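Side-chain contact in ferredoxin NADP reductase (Plasmodium falciparum, PDB 3JQQ), which transfers electrons between ferredoxin and NADP(H) through a bound FAD in the apicoplast, and may serve the last step of isoprenoid precursor synthesis: residues Phe160-Asp165 and Leu189-Ala194. The protein carries 1 engineered substitution. Residues are numbered along the deposited sequence; the frame is centred on the assembly and turned at random.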
ATOM      1  N   PHE B 160     -10.964 -14.350   6.835  1.00 27.98           N
ATOM      2  CA  PHE B 160     -10.735 -14.728   5.447  1.00 28.34           C
ATOM      3  C   PHE B 160     -10.586 -16.245   5.376  1.00 29.04           C
ATOM      4  O   PHE B 160      -9.528 -16.761   5.019  1.00 28.96           O
ATOM      5  CB  PHE B 160      -9.470 -14.032   4.942  1.00 28.13           C
ATOM      6  CG  PHE B 160      -9.358 -13.962   3.445  1.00 27.36           C
ATOM      7  CD1 PHE B 160     -10.331 -13.327   2.689  1.00 26.66           C
ATOM      8  CD2 PHE B 160      -8.267 -14.499   2.799  1.00 26.51           C
ATOM      9  CE1 PHE B 160     -10.220 -13.255   1.313  1.00 26.31           C
ATOM     10  CE2 PHE B 160      -8.149 -14.429   1.425  1.00 26.19           C
ATOM     11  CZ  PHE B 160      -9.121 -13.809   0.679  1.00 26.15           C
ATOM     12  N   ASN B 161     -11.660 -16.953   5.717  1.00 29.92           N
ATOM     13  CA  ASN B 161     -11.599 -18.396   5.932  1.00 31.01           C
ATOM     14  C   ASN B 161     -12.417 -19.237   4.960  1.00 31.89           C
ATOM     15  O   ASN B 161     -13.344 -18.744   4.316  1.00 31.82           O
ATOM     16  CB  ASN B 161     -12.029 -18.724   7.362  1.00 30.92           C
ATOM     17  CG  ASN B 161     -11.120 -18.100   8.397  1.00 31.11           C
ATOM     18  OD1 ASN B 161      -9.907 -18.311   8.382  1.00 31.41           O
ATOM     19  ND2 ASN B 161     -11.703 -17.334   9.313  1.00 30.99           N
ATOM     20  N   LEU B 162     -12.068 -20.523   4.873  1.00 33.25           N
ATOM     21  CA  LEU B 162     -12.819 -21.477   4.066  1.00 34.74           C
ATOM     22  C   LEU B 162     -14.182 -21.767   4.685  1.00 36.11           C
ATOM     23  O   LEU B 162     -14.359 -21.643   5.898  1.00 36.12           O
ATOM     24  CB  LEU B 162     -12.054 -22.790   3.933  1.00 34.50           C
ATOM     25  CG  LEU B 162     -10.750 -22.797   3.137  1.00 34.30           C
ATOM     26  CD1 LEU B 162     -10.166 -24.199   3.104  1.00 34.07           C
ATOM     27  CD2 LEU B 162     -10.976 -22.277   1.725  1.00 33.89           C
ATOM     28  N   PRO B 163     -15.154 -22.146   3.843  1.00 37.65           N
ATOM     29  CA  PRO B 163     -16.422 -22.699   4.311  1.00 39.02           C
ATOM     30  C   PRO B 163     -16.158 -23.942   5.157  1.00 40.52           C
ATOM     31  O   PRO B 163     -15.301 -24.753   4.803  1.00 40.63           O
ATOM     32  CB  PRO B 163     -17.134 -23.086   3.014  1.00 38.93           C
ATOM     33  CG  PRO B 163     -16.553 -22.181   1.981  1.00 38.34           C
ATOM     34  CD  PRO B 163     -15.123 -21.976   2.380  1.00 37.68           C
ATOM     35  N   ASN B 164     -16.893 -24.093   6.256  1.00 42.32           N
ATOM     36  CA  ASN B 164     -16.595 -25.131   7.247  1.00 44.09           C
ATOM     37  C   ASN B 164     -16.793 -26.584   6.804  1.00 45.18           C
ATOM     38  O   ASN B 164     -16.528 -27.508   7.572  1.00 45.37           O
ATOM     39  CB  ASN B 164     -17.354 -24.869   8.556  1.00 44.16           C
ATOM     40  CG  ASN B 164     -18.847 -24.694   8.347  1.00 44.56           C
ATOM     41  OD1 ASN B 164     -19.285 -24.056   7.388  1.00 44.94           O
ATOM     42  ND2 ASN B 164     -19.639 -25.254   9.255  1.00 44.79           N
ATOM     43  N   ASP B 165     -17.248 -26.790   5.572  1.00 46.47           N
ATOM     44  CA  ASP B 165     -17.473 -28.142   5.063  1.00 47.65           C
ATOM     45  C   ASP B 165     -16.930 -28.305   3.646  1.00 48.23           C
ATOM     46  O   ASP B 165     -17.367 -29.180   2.900  1.00 48.33           O
ATOM     47  CB  ASP B 165     -18.966 -28.474   5.091  1.00 47.77           C
ATOM     48  CG  ASP B 165     -19.803 -27.435   4.371  1.00 48.18           C
ATOM     49  OD1 ASP B 165     -19.221 -26.594   3.654  1.00 48.54           O
ATOM     50  OD2 ASP B 165     -21.044 -27.458   4.520  1.00 48.68           O
ATOM     51  N   LEU B 189      -4.844 -24.567   0.098  1.00 27.80           N
ATOM     52  CA  LEU B 189      -4.471 -25.711  -0.734  1.00 28.69           C
ATOM     53  C   LEU B 189      -3.828 -26.821   0.084  1.00 29.40           C
ATOM     54  O   LEU B 189      -4.055 -28.004  -0.171  1.00 29.49           O
ATOM     55  CB  LEU B 189      -3.526 -25.276  -1.864  1.00 28.64           C
ATOM     56  CG  LEU B 189      -4.101 -24.385  -2.970  1.00 28.58           C
ATOM     57  CD1 LEU B 189      -2.991 -23.911  -3.897  1.00 28.03           C
ATOM     58  CD2 LEU B 189      -5.178 -25.120  -3.755  1.00 28.52           C
ATOM     59  N   LYS B 190      -3.021 -26.434   1.065  1.00 30.26           N
ATOM     60  CA  LYS B 190      -2.368 -27.406   1.929  1.00 31.04           C
ATOM     61  C   LYS B 190      -3.392 -28.184   2.749  1.00 31.61           C
ATOM     62  O   LYS B 190      -3.213 -29.374   3.001  1.00 31.73           O
ATOM     63  CB  LYS B 190      -1.338 -26.726   2.836  1.00 31.00           C
ATOM     64  CG  LYS B 190      -0.065 -26.313   2.108  1.00 30.90           C
ATOM     65  CD  LYS B 190       0.839 -25.469   2.997  1.00 30.99           C
ATOM     66  CE  LYS B 190       2.150 -25.139   2.299  1.00 30.59           C
ATOM     67  NZ  LYS B 190       2.983 -24.218   3.116  1.00 30.67           N
ATOM     68  N   LYS B 191      -4.470 -27.518   3.157  1.00 32.32           N
ATOM     69  CA  LYS B 191      -5.537 -28.211   3.874  1.00 33.00           C
ATOM     70  C   LYS B 191      -6.352 -29.104   2.943  1.00 33.36           C
ATOM     71  O   LYS B 191      -6.603 -30.268   3.249  1.00 33.45           O
ATOM     72  CB  LYS B 191      -6.468 -27.229   4.589  1.00 33.09           C
ATOM     73  CG  LYS B 191      -7.691 -27.906   5.199  1.00 33.21           C
ATOM     74  CD  LYS B 191      -8.644 -26.908   5.834  1.00 33.77           C
ATOM     75  CE  LYS B 191      -9.959 -27.574   6.225  1.00 33.97           C
ATOM     76  NZ  LYS B 191      -9.767 -28.678   7.209  1.00 34.08           N
ATOM     77  N   LEU B 192      -6.760 -28.552   1.803  1.00 33.78           N
ATOM     78  CA  LEU B 192      -7.638 -29.261   0.876  1.00 34.19           C
ATOM     79  C   LEU B 192      -6.973 -30.486   0.250  1.00 34.41           C
ATOM     80  O   LEU B 192      -7.584 -31.552   0.156  1.00 34.61           O
ATOM     81  CB  LEU B 192      -8.134 -28.313  -0.223  1.00 34.23           C
ATOM     82  CG  LEU B 192      -8.915 -27.069   0.213  1.00 34.38           C
ATOM     83  CD1 LEU B 192      -8.974 -26.045  -0.915  1.00 34.51           C
ATOM     84  CD2 LEU B 192     -10.317 -27.432   0.678  1.00 34.82           C
ATOM     85  N   PHE B 193      -5.725 -30.334  -0.176  1.00 34.59           N
ATOM     86  CA  PHE B 193      -5.019 -31.410  -0.869  1.00 34.68           C
ATOM     87  C   PHE B 193      -4.139 -32.242   0.064  1.00 34.74           C
ATOM     88  O   PHE B 193      -3.338 -33.057  -0.392  1.00 34.76           O
ATOM     89  CB  PHE B 193      -4.185 -30.854  -2.026  1.00 34.67           C
ATOM     90  CG  PHE B 193      -5.007 -30.263  -3.139  1.00 34.90           C
ATOM     91  CD1 PHE B 193      -5.970 -31.019  -3.786  1.00 34.93           C
ATOM     92  CD2 PHE B 193      -4.802 -28.954  -3.550  1.00 34.84           C
ATOM     93  CE1 PHE B 193      -6.723 -30.477  -4.812  1.00 35.19           C
ATOM     94  CE2 PHE B 193      -5.549 -28.408  -4.576  1.00 35.06           C
ATOM     95  CZ  PHE B 193      -6.510 -29.170  -5.209  1.00 35.21           C
ATOM     96  N   ALA B 194      -4.287 -32.026   1.367  1.00 34.87           N
ATOM     97  CA  ALA B 194      -3.560 -32.800   2.379  1.00 35.05           C
ATOM     98  C   ALA B 194      -2.037 -32.720   2.240  1.00 35.16           C
ATOM     99  O   ALA B 194      -1.330 -33.691   2.513  1.00 35.21           O
ATOM    100  CB  ALA B 194      -4.019 -34.253   2.366  1.00 35.03           C
TER
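Leu162 CD1 is the one atom of residues 160-165 that comes close to the helix end at 189-194, and it is shared by Lys191 and Leu192. Start at the CB of Leu162, whose bond from CA heads toward the helix. Leu162 CB is still 5.7 Å from Lys191 CD. One carbon further, Leu162 CG is barely nearer, at 5.3 Å from Leu192 CD2, and the last bond closes the gap. CG sits anti to the carbonyl carbon (chi1 -67°), and with chi2 extended CD1 becomes the leading methyl. Leu162 CD1 ends 4.1 Å from Lys191 CD and 4.0 Å from Leu192 CD2, and the lines to these two carbons open by roughly 83°, so the methyl pushes into the notch between neighbouring side chains of the last helical turn. On the other branch, Leu162 CD2 hangs back 5.0 Å from Leu192 CD1.

The lysine runs past the leucine in the opposite direction, meeting it with its aliphatic shaft. Its bend at chi4 (60°) comes only beyond CD, and Lys191 NZ finishes 6.1 Å from Leu162 CD1. Leu192 arrives on a slant and offers just one methyl; it also packs on Ile211 of the parallel sheet, while Leu162 rests on Phe188 of the same helix and on Tyr282 of strand 280-285.

Residues 160-165 belong to the connection that leaves strand 150-157 of the antiparallel FAD-domain sheet, and helix 183-192 covers the parallel sheet of the nucleotide-binding domain. Here, away from both ligands, the linker lies against that helix near its C-terminal end. With 105 Å² buried and carbon alone meeting carbon, the contact is a small van der Waals one, and the amine keeps its charge clear of the leucine methyl.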